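Local atomic coordinates of T9SS C-terminal target domain-containing protein (Bacteroides cellulosilyticus, PDB entry 5JVK), a protein that probably hydrolyses O-glycosidic bonds in carbohydrates, as an endo-acting member of glycoside hydrolase family 39. Residues K10-P15 / V27-G32; I188-T193 / E219-P224; V315-K320 / R365-S370. All blocks are in the same frame, centred on the assembly; numbering follows the deposited sequence.

Interaction 1: residues K10-P15 / V27-G32; sequences KIQLNP and VAKNLG
Q12 and K29 face each other as an antiparallel hydrogen-bonded pair. Their side chains extend alongside each other in the same direction. Both have CG anti to the backbone N (chi1 -176° in Q12, -172° in K29), and both chains are extended beyond CG. The amide oxygen OE1 of Q12 therefore lies alongside the aliphatic part of K29, 3.7 Å from K29 CD. This is a van der Waals contact between methylenes and an oxygen. L31 also packs on Q12: its CD1 is 3.8 Å from Q12 CB and 4.0 Å from K10 CB, so one methyl bridges both residues. Between the backbones, Q12 and K29 exchange two bonds; the shorter runs from K29 N to Q12 O, 2.9 Å. L31 N to K10 O and N14 N to V27 O extend the pairing at the two ends. Strand 11-13 is the outermost strand of a three-stranded antiparallel sheet, which packs against a five-stranded sheet in a beta sandwich. I11, L13, A28 and N30 lie on the inner face, where I11 and L13 both touch L75. The CB of A28 sits close to Q12 O, at 3.3 Å. N30 OD1 accepts a 2.8 Å bond from G32 N in an Asx turn, while its ND2 donates to the carbonyls of M36 and A55. Both ends of this buried amide are thus held. N14 has its CB 3.2 Å from V27 O, but its polar end bonds to V16 N and N26 O.

Interaction 2: residues I188-T193 / E219-P224; sequences IPFPTT and ELWNEP
The CA atoms nearest each other across the segments are those of F190 and P224, 7.8 Å apart. No hydrogen bond joins the segments. Apart from P189 O, the contact is made by side chains. Residues 188-193 form an irregular loop. P189 is the centre of an inverse gamma turn, closed by a weak bond from F190 N to I188 O. Residues 219-224 leave strand 217-220 after L220, and W221 takes a positive phi of 77° as the chain turns. The CA-CB bond of W221 is directed at residues 188-193. F190 has CG anti to its own N (chi1 -172°), which carries the ring across to the indole. The two make a T-shaped stack: the edge of F190 meets a face of W221. The centroids of the F190 ring and the W221 six-membered ring lie 4.8 Å apart, with planes at 64°. F190 CD1 sits over the indole, 3.6 Å from W221 CE2. Strand 217-220 is the fourth strand of the parallel eight-stranded barrel, and N222-E223-P224 follows it. This matches the Asn-Glu motif of clan GH-A glycosidases, in whose members the glutamate is the acid/base; E223 is consistent with that role. P191 CD reaches W221 CH2 at 3.5 Å. The same P191 carbon also lies over one face of the F190 ring. P189 O approaches W221 CZ2 at 3.6 Å, and P224 CB approaches F190 CE1 at 4.0 Å. The indole is fixed at its polar end too, because W221 NE1 is hydrogen-bonded to Y226 OH. Helix 229-247 adds L236, which touches both P191 and L220.

Interaction 3: residues V315-K320 / R365-S370; sequences VWPYLK and RRHYMS
M369 lies roughly perpendicular to W316 and sets its terminal methyl over the indole. CE of M369 lies 3.8 Å from the centroid of the W316 five-membered ring, only 5° off the ring normal, a CH-pi contact. The sulfur SD is above the same ring but more distant, in a Met-aromatic arrangement. M369 reaches there with CG in the crowded position between backbone N and carbonyl carbon (chi1 69°) and a bend at chi2. H367 O comes to the ring edge instead, in plane, 3.4 Å from W316 CD1. The K320 chain runs alongside M369 the opposite way. K320 CE ends 3.4 Å from Y368 O, and its NZ pairs with E324. P317 CG meets H367 ND1 at 3.9 Å. The contact joins helix 312-325 to the chain just after helix 350-366, on the outside of the (beta/alpha)8 barrel. With an alanine in place of W316, the M369 methyl would probably lose its aromatic face and S364 OG its indole N-H partner. No hydrogen bond links the segments, so the contact probably rests on dispersion and the CH-pi contact, with the carbonyls of H367 and Y368 lying against carbon atoms.

Overall arrangement
From the N terminus, interaction 1 comes first. It closes the short excursion through strand 18-20, which belongs to the five-stranded sheet, and completes the edge of the three-stranded sheet of the N-terminal sandwich. Interaction 2 follows in the barrel. It spans helix 194-211 and ties the loop before that helix to the turn just after strand 217-220. Interaction 3 comes last and closes a longer loop through strand 335-341 and helix 350-366, on the barrel's outer surface. The three are in series; none nests in or crosses another. Interactions 2 and 3 come within about 10 Å at their nearest atoms. Interaction 1 lies about 46 Å from interaction 3, centre to centre.

Interaction 1: residues K10-P15 / V27-G32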
loop_
_atom_site.group_PDB
_atom_site.type_symbol
_atom_site.label_atom_id
_atom_site.label_comp_id
_atom_site.label_asym_id
_atom_site.label_seq_id
_atom_site.Cartn_x
_atom_site.Cartn_y
_atom_site.Cartn_z
ATOM N N LYS A 10 -35.327 -7.443 -3.338
ATOM C CA LYS A 10 -33.833 -7.378 -3.241
ATOM C C LYS A 10 -33.338 -5.975 -2.893
ATOM O O LYS A 10 -34.040 -4.980 -3.110
ATOM C CB LYS A 10 -33.185 -7.838 -4.553
ATOM C CG LYS A 10 -33.092 -9.346 -4.708
ATOM C CD LYS A 10 -31.934 -9.928 -3.914
ATOM C CE LYS A 10 -31.791 -11.420 -4.174
ATOM N NZ LYS A 10 -30.555 -11.978 -3.560
ATOM N N ILE A 11 -32.122 -5.923 -2.350
ATOM C CA ILE A 11 -31.412 -4.677 -2.063
ATOM C C ILE A 11 -30.170 -4.650 -2.956
ATOM O O ILE A 11 -29.269 -5.472 -2.781
ATOM C CB ILE A 11 -30.998 -4.596 -0.574
ATOM C CG1 ILE A 11 -32.238 -4.602 0.332
ATOM C CG2 ILE A 11 -30.158 -3.348 -0.309
ATOM C CD1 ILE A 11 -31.949 -4.956 1.777
ATOM N N GLN A 12 -30.134 -3.723 -3.915
ATOM C CA GLN A 12 -28.994 -3.583 -4.831
ATOM C C GLN A 12 -27.993 -2.562 -4.288
ATOM O O GLN A 12 -28.261 -1.358 -4.294
ATOM C CB GLN A 12 -29.466 -3.164 -6.227
ATOM C CG GLN A 12 -28.358 -3.090 -7.272
ATOM C CD GLN A 12 -28.884 -2.784 -8.663
ATOM O OE1 GLN A 12 -29.364 -1.682 -8.930
ATOM N NE2 GLN A 12 -28.788 -3.758 -9.560
ATOM N N LEU A 13 -26.842 -3.051 -3.825
ATOM C CA LEU A 13 -25.751 -2.186 -3.371
ATOM C C LEU A 13 -25.016 -1.569 -4.555
ATOM O O LEU A 13 -24.845 -2.211 -5.595
ATOM C CB LEU A 13 -24.746 -2.971 -2.523
ATOM C CG LEU A 13 -25.252 -3.507 -1.185
ATOM C CD1 LEU A 13 -24.254 -4.500 -0.611
ATOM C CD2 LEU A 13 -25.509 -2.369 -0.207
ATOM N N ASN A 14 -24.587 -0.319 -4.385
ATOM C CA ASN A 14 -23.662 0.316 -5.318
ATOM C C ASN A 14 -22.392 -0.540 -5.322
ATOM O O ASN A 14 -21.854 -0.823 -4.251
ATOM C CB ASN A 14 -23.348 1.751 -4.863
ATOM C CG ASN A 14 -22.581 2.557 -5.902
ATOM O OD1 ASN A 14 -21.806 2.023 -6.696
ATOM N ND2 ASN A 14 -22.784 3.866 -5.881
ATOM N N PRO A 15 -21.934 -0.991 -6.512
ATOM C CA PRO A 15 -20.671 -1.744 -6.585
ATOM C C PRO A 15 -19.460 -0.991 -6.029
ATOM O O PRO A 15 -18.538 -1.621 -5.516
ATOM C CB PRO A 15 -20.492 -1.992 -8.087
ATOM C CG PRO A 15 -21.868 -1.959 -8.638
ATOM C CD PRO A 15 -22.605 -0.937 -7.824
ATOM N N VAL A 27 -26.004 5.278 -2.375
ATOM C CA VAL A 27 -25.499 4.042 -1.754
ATOM C C VAL A 27 -26.136 2.748 -2.283
ATOM O O VAL A 27 -25.450 1.727 -2.386
ATOM C CB VAL A 27 -25.603 4.075 -0.205
ATOM C CG1 VAL A 27 -24.897 5.306 0.350
ATOM C CG2 VAL A 27 -27.051 4.000 0.282
ATOM N N ALA A 28 -27.430 2.782 -2.606
ATOM C CA ALA A 28 -28.159 1.575 -3.019
ATOM C C ALA A 28 -29.442 1.889 -3.794
ATOM O O ALA A 28 -29.818 3.053 -3.940
ATOM C CB ALA A 28 -28.478 0.725 -1.794
ATOM N N LYS A 29 -30.095 0.839 -4.295
ATOM C CA LYS A 29 -31.370 0.946 -5.015
ATOM C C LYS A 29 -32.388 -0.056 -4.467
ATOM O O LYS A 29 -32.040 -1.191 -4.128
ATOM C CB LYS A 29 -31.155 0.698 -6.512
ATOM C CG LYS A 29 -32.376 0.964 -7.382
ATOM C CD LYS A 29 -32.030 0.891 -8.860
ATOM C CE LYS A 29 -33.273 1.013 -9.729
ATOM N NZ LYS A 29 -32.935 1.063 -11.179
ATOM N N ASN A 30 -33.646 0.374 -4.392
ATOM C CA ASN A 30 -34.748 -0.476 -3.950
ATOM C C ASN A 30 -35.259 -1.278 -5.149
ATOM O O ASN A 30 -35.782 -0.699 -6.103
ATOM C CB ASN A 30 -35.870 0.393 -3.367
ATOM C CG ASN A 30 -36.914 -0.407 -2.600
ATOM O OD1 ASN A 30 -37.063 -1.616 -2.786
ATOM N ND2 ASN A 30 -37.652 0.275 -1.729
ATOM N N LEU A 31 -35.099 -2.602 -5.095
ATOM C CA LEU A 31 -35.654 -3.506 -6.111
ATOM C C LEU A 31 -36.952 -4.197 -5.655
ATOM O O LEU A 31 -37.358 -5.203 -6.243
ATOM C CB LEU A 31 -34.609 -4.556 -6.516
ATOM C CG LEU A 31 -33.270 -4.058 -7.069
ATOM C CD1 LEU A 31 -32.401 -5.253 -7.442
ATOM C CD2 LEU A 31 -33.462 -3.138 -8.266
ATOM N N GLY A 32 -37.610 -3.650 -4.629
ATOM C CA GLY A 32 -38.885 -4.178 -4.135
ATOM C C GLY A 32 -40.081 -3.774 -4.982
ATOM O O GLY A 32 -39.926 -3.225 -6.079
#

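Interaction 2: residues I188-T193 / E219-P224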
loop_
_atom_site.group_PDB
_atom_site.type_symbol
_atom_site.label_atom_id
_atom_site.label_comp_id
_atom_site.label_asym_id
_atom_site.label_seq_id
_atom_site.Cartn_x
_atom_site.Cartn_y
_atom_site.Cartn_z
ATOM N N ILE A 188 16.865 -26.462 -7.096
ATOM C CA ILE A 188 15.859 -25.560 -6.501
ATOM C C ILE A 188 14.888 -25.029 -7.563
ATOM O O ILE A 188 15.208 -25.073 -8.750
ATOM C CB ILE A 188 16.544 -24.367 -5.782
ATOM C CG1 ILE A 188 17.574 -23.680 -6.698
ATOM C CG2 ILE A 188 17.220 -24.837 -4.498
ATOM C CD1 ILE A 188 18.200 -22.436 -6.103
ATOM N N PRO A 189 13.707 -24.511 -7.148
ATOM C CA PRO A 189 12.786 -23.901 -8.124
ATOM C C PRO A 189 13.240 -22.482 -8.522
ATOM O O PRO A 189 12.583 -21.486 -8.208
ATOM C CB PRO A 189 11.439 -23.915 -7.387
ATOM C CG PRO A 189 11.807 -23.815 -5.948
ATOM C CD PRO A 189 13.128 -24.521 -5.788
ATOM N N PHE A 190 14.365 -22.427 -9.230
ATOM C CA PHE A 190 15.065 -21.184 -9.563
ATOM C C PHE A 190 16.166 -21.548 -10.570
ATOM O O PHE A 190 16.898 -22.515 -10.338
ATOM C CB PHE A 190 15.676 -20.570 -8.297
ATOM C CG PHE A 190 16.253 -19.194 -8.493
ATOM C CD1 PHE A 190 15.458 -18.063 -8.326
ATOM C CD2 PHE A 190 17.597 -19.024 -8.822
ATOM C CE1 PHE A 190 15.987 -16.792 -8.496
ATOM C CE2 PHE A 190 18.131 -17.753 -8.993
ATOM C CZ PHE A 190 17.325 -16.636 -8.830
ATOM N N PRO A 191 16.283 -20.802 -11.689
ATOM C CA PRO A 191 17.190 -21.231 -12.763
ATOM C C PRO A 191 18.672 -21.206 -12.372
ATOM O O PRO A 191 19.223 -20.133 -12.111
ATOM C CB PRO A 191 16.909 -20.223 -13.884
ATOM C CG PRO A 191 16.420 -19.008 -13.181
ATOM C CD PRO A 191 15.623 -19.523 -12.017
ATOM N N THR A 192 19.289 -22.391 -12.323
ATOM C CA THR A 192 20.719 -22.543 -12.014
ATOM C C THR A 192 21.583 -23.074 -13.177
ATOM O O THR A 192 22.805 -23.158 -13.028
ATOM C CB THR A 192 20.928 -23.441 -10.773
ATOM O OG1 THR A 192 20.250 -24.690 -10.953
ATOM C CG2 THR A 192 20.401 -22.752 -9.521
ATOM N N THR A 193 20.977 -23.423 -14.318
ATOM C CA THR A 193 21.740 -23.848 -15.506
ATOM C C THR A 193 22.024 -22.656 -16.415
ATOM O O THR A 193 21.283 -21.673 -16.406
ATOM C CB THR A 193 21.013 -24.939 -16.330
ATOM O OG1 THR A 193 19.910 -24.373 -17.049
ATOM C CG2 THR A 193 20.519 -26.071 -15.433
ATOM N N GLU A 219 10.988 -6.198 -11.141
ATOM C CA GLU A 219 11.539 -6.879 -9.969
ATOM C C GLU A 219 11.800 -8.337 -10.321
ATOM O O GLU A 219 10.886 -9.050 -10.725
ATOM C CB GLU A 219 10.561 -6.772 -8.794
ATOM C CG GLU A 219 11.094 -7.268 -7.455
ATOM C CD GLU A 219 10.088 -7.117 -6.321
ATOM O OE1 GLU A 219 8.876 -6.971 -6.594
ATOM O OE2 GLU A 219 10.505 -7.149 -5.145
ATOM N N LEU A 220 13.047 -8.776 -10.173
ATOM C CA LEU A 220 13.436 -10.135 -10.548
ATOM C C LEU A 220 13.146 -11.104 -9.397
ATOM O O LEU A 220 13.872 -11.144 -8.404
ATOM C CB LEU A 220 14.913 -10.169 -10.979
ATOM C CG LEU A 220 15.491 -11.419 -11.670
ATOM C CD1 LEU A 220 15.562 -12.621 -10.736
ATOM C CD2 LEU A 220 14.709 -11.775 -12.931
ATOM N N TRP A 221 12.061 -11.864 -9.550
ATOM C CA TRP A 221 11.669 -12.970 -8.662
ATOM C C TRP A 221 11.054 -12.480 -7.348
ATOM O O TRP A 221 11.515 -11.502 -6.767
ATOM C CB TRP A 221 12.845 -13.933 -8.389
ATOM C CG TRP A 221 12.460 -15.376 -8.467
ATOM C CD1 TRP A 221 11.986 -16.156 -7.456
ATOM C CD2 TRP A 221 12.502 -16.208 -9.631
ATOM N NE1 TRP A 221 11.734 -17.428 -7.914
ATOM C CE2 TRP A 221 12.045 -17.489 -9.246
ATOM C CE3 TRP A 221 12.885 -15.996 -10.963
ATOM C CZ2 TRP A 221 11.955 -18.557 -10.145
ATOM C CZ3 TRP A 221 12.798 -17.059 -11.861
ATOM C CH2 TRP A 221 12.334 -18.324 -11.445
ATOM N N ASN A 222 10.005 -13.167 -6.898
ATOM C CA ASN A 222 9.340 -12.857 -5.634
ATOM C C ASN A 222 9.796 -13.821 -4.537
ATOM O O ASN A 222 9.525 -15.021 -4.608
ATOM C CB ASN A 222 7.823 -12.944 -5.786
ATOM C CG ASN A 222 7.094 -12.579 -4.508
ATOM O OD1 ASN A 222 7.036 -11.413 -4.128
ATOM N ND2 ASN A 222 6.552 -13.577 -3.832
ATOM N N GLU A 223 10.479 -13.278 -3.532
ATOM C CA GLU A 223 10.950 -14.029 -2.363
ATOM C C GLU A 223 11.720 -15.324 -2.684
ATOM O O GLU A 223 11.297 -16.416 -2.287
ATOM C CB GLU A 223 9.773 -14.313 -1.420
ATOM C CG GLU A 223 9.062 -13.056 -0.943
ATOM C CD GLU A 223 8.085 -13.311 0.188
ATOM O OE1 GLU A 223 7.636 -14.466 0.363
ATOM O OE2 GLU A 223 7.757 -12.340 0.902
ATOM N N PRO A 224 12.854 -15.207 -3.404
ATOM C CA PRO A 224 13.728 -16.353 -3.647
ATOM C C PRO A 224 14.595 -16.681 -2.421
ATOM O O PRO A 224 15.817 -16.499 -2.447
ATOM C CB PRO A 224 14.575 -15.887 -4.838
ATOM C CG PRO A 224 14.674 -14.418 -4.639
ATOM C CD PRO A 224 13.306 -14.024 -4.159
#

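Interaction 3: residues V315-K320 / R365-S370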
loop_
_atom_site.group_PDB
_atom_site.type_symbol
_atom_site.label_atom_id
_atom_site.label_comp_id
_atom_site.label_asym_id
_atom_site.label_seq_id
_atom_site.Cartn_x
_atom_site.Cartn_y
_atom_site.Cartn_z
ATOM N N VAL A 315 15.400 0.534 10.522
ATOM C CA VAL A 315 15.667 -0.088 9.219
ATOM C C VAL A 315 15.860 0.937 8.088
ATOM O O VAL A 315 16.763 0.773 7.263
ATOM C CB VAL A 315 14.556 -1.102 8.837
ATOM C CG1 VAL A 315 14.722 -1.615 7.406
ATOM C CG2 VAL A 315 14.542 -2.273 9.813
ATOM N N TRP A 316 15.025 1.978 8.049
ATOM C CA TRP A 316 15.069 2.950 6.944
ATOM C C TRP A 316 16.432 3.674 6.869
ATOM O O TRP A 316 17.065 3.648 5.812
ATOM C CB TRP A 316 13.885 3.948 6.978
ATOM C CG TRP A 316 12.663 3.570 6.135
ATOM C CD1 TRP A 316 12.020 4.374 5.232
ATOM C CD2 TRP A 316 11.947 2.322 6.130
ATOM N NE1 TRP A 316 10.959 3.711 4.668
ATOM C CE2 TRP A 316 10.887 2.453 5.201
ATOM C CE3 TRP A 316 12.095 1.109 6.818
ATOM C CZ2 TRP A 316 9.981 1.416 4.938
ATOM C CZ3 TRP A 316 11.189 0.073 6.556
ATOM C CH2 TRP A 316 10.147 0.240 5.623
ATOM N N PRO A 317 16.901 4.291 7.981
ATOM C CA PRO A 317 18.248 4.890 7.974
ATOM C C PRO A 317 19.400 3.903 7.766
ATOM O O PRO A 317 20.419 4.279 7.187
ATOM C CB PRO A 317 18.364 5.527 9.365
ATOM C CG PRO A 317 16.966 5.747 9.797
ATOM C CD PRO A 317 16.214 4.565 9.257
ATOM N N TYR A 318 19.241 2.669 8.244
ATOM C CA TYR A 318 20.274 1.638 8.099
ATOM C C TYR A 318 20.515 1.249 6.636
ATOM O O TYR A 318 21.662 1.154 6.211
ATOM C CB TYR A 318 19.938 0.399 8.947
ATOM C CG TYR A 318 20.822 -0.809 8.687
ATOM C CD1 TYR A 318 22.144 -0.856 9.144
ATOM C CD2 TYR A 318 20.331 -1.910 7.986
ATOM C CE1 TYR A 318 22.948 -1.966 8.904
ATOM C CE2 TYR A 318 21.122 -3.018 7.742
ATOM C CZ TYR A 318 22.428 -3.049 8.199
ATOM O OH TYR A 318 23.196 -4.168 7.941
ATOM N N LEU A 319 19.447 1.032 5.872
ATOM C CA LEU A 319 19.584 0.668 4.454
ATOM C C LEU A 319 19.953 1.859 3.568
ATOM O O LEU A 319 20.530 1.675 2.494
ATOM C CB LEU A 319 18.309 -0.001 3.939
ATOM C CG LEU A 319 17.905 -1.286 4.661
ATOM C CD1 LEU A 319 16.615 -1.816 4.066
ATOM C CD2 LEU A 319 18.995 -2.348 4.609
ATOM N N LYS A 320 19.610 3.066 4.013
ATOM C CA LYS A 320 20.046 4.301 3.359
ATOM C C LYS A 320 21.569 4.429 3.439
ATOM O O LYS A 320 22.222 4.729 2.441
ATOM C CB LYS A 320 19.380 5.508 4.021
ATOM C CG LYS A 320 19.487 6.813 3.252
ATOM C CD LYS A 320 18.827 7.939 4.037
ATOM C CE LYS A 320 18.484 9.138 3.162
ATOM N NZ LYS A 320 19.684 9.921 2.761
ATOM N N ARG A 365 8.115 8.463 5.165
ATOM C CA ARG A 365 8.442 9.815 4.702
ATOM C C ARG A 365 9.380 10.545 5.673
ATOM O O ARG A 365 10.266 11.285 5.241
ATOM C CB ARG A 365 7.160 10.632 4.486
ATOM C CG ARG A 365 7.341 11.967 3.764
ATOM C CD ARG A 365 7.670 11.803 2.287
ATOM N NE ARG A 365 6.574 11.188 1.536
ATOM C CZ ARG A 365 5.459 11.807 1.138
ATOM N NH1 ARG A 365 5.238 13.090 1.416
ATOM N NH2 ARG A 365 4.541 11.127 0.456
ATOM N N ARG A 366 9.183 10.339 6.977
ATOM C CA ARG A 366 10.059 10.928 8.004
ATOM C C ARG A 366 11.520 10.559 7.768
ATOM O O ARG A 366 12.382 11.434 7.722
ATOM C CB ARG A 366 9.633 10.468 9.397
ATOM C CG ARG A 366 10.406 11.099 10.546
ATOM C CD ARG A 366 10.240 10.281 11.808
ATOM N NE ARG A 366 10.999 10.832 12.926
ATOM C CZ ARG A 366 11.215 10.211 14.088
ATOM N NH1 ARG A 366 10.750 8.981 14.320
ATOM N NH2 ARG A 366 11.918 10.830 15.032
ATOM N N HIS A 367 11.774 9.261 7.615
ATOM C CA HIS A 367 13.110 8.729 7.332
ATOM C C HIS A 367 13.240 8.423 5.833
ATOM O O HIS A 367 13.667 7.330 5.454
ATOM C CB HIS A 367 13.347 7.446 8.146
ATOM C CG HIS A 367 13.088 7.592 9.613
ATOM N ND1 HIS A 367 14.010 8.135 10.482
ATOM C CD2 HIS A 367 12.018 7.247 10.369
ATOM C CE1 HIS A 367 13.515 8.129 11.707
ATOM N NE2 HIS A 367 12.309 7.593 11.666
ATOM N N TYR A 368 12.887 9.397 4.987
ATOM C CA TYR A 368 12.747 9.162 3.542
ATOM C C TYR A 368 13.981 8.517 2.918
ATOM O O TYR A 368 15.086 9.051 3.015
ATOM C CB TYR A 368 12.416 10.447 2.770
ATOM C CG TYR A 368 12.107 10.172 1.310
ATOM C CD1 TYR A 368 10.912 9.557 0.940
ATOM C CD2 TYR A 368 13.023 10.492 0.300
ATOM C CE1 TYR A 368 10.627 9.281 -0.390
ATOM C CE2 TYR A 368 12.747 10.222 -1.035
ATOM C CZ TYR A 368 11.547 9.614 -1.375
ATOM O OH TYR A 368 11.256 9.341 -2.691
ATOM N N MET A 369 13.772 7.358 2.297
ATOM C CA MET A 369 14.824 6.665 1.545
ATOM C C MET A 369 14.308 5.857 0.349
ATOM O O MET A 369 14.961 5.843 -0.692
ATOM C CB MET A 369 15.685 5.799 2.482
ATOM C CG MET A 369 14.996 4.587 3.087
ATOM S SD MET A 369 15.357 3.062 2.196
ATOM C CE MET A 369 14.188 1.929 2.943
ATOM N N SER A 370 13.158 5.192 0.486
ATOM C CA SER A 370 12.574 4.401 -0.601
ATOM C C SER A 370 11.664 5.251 -1.494
ATOM O O SER A 370 10.877 6.052 -0.982
ATOM C CB SER A 370 11.770 3.231 -0.028
ATOM O OG SER A 370 11.288 2.388 -1.060
#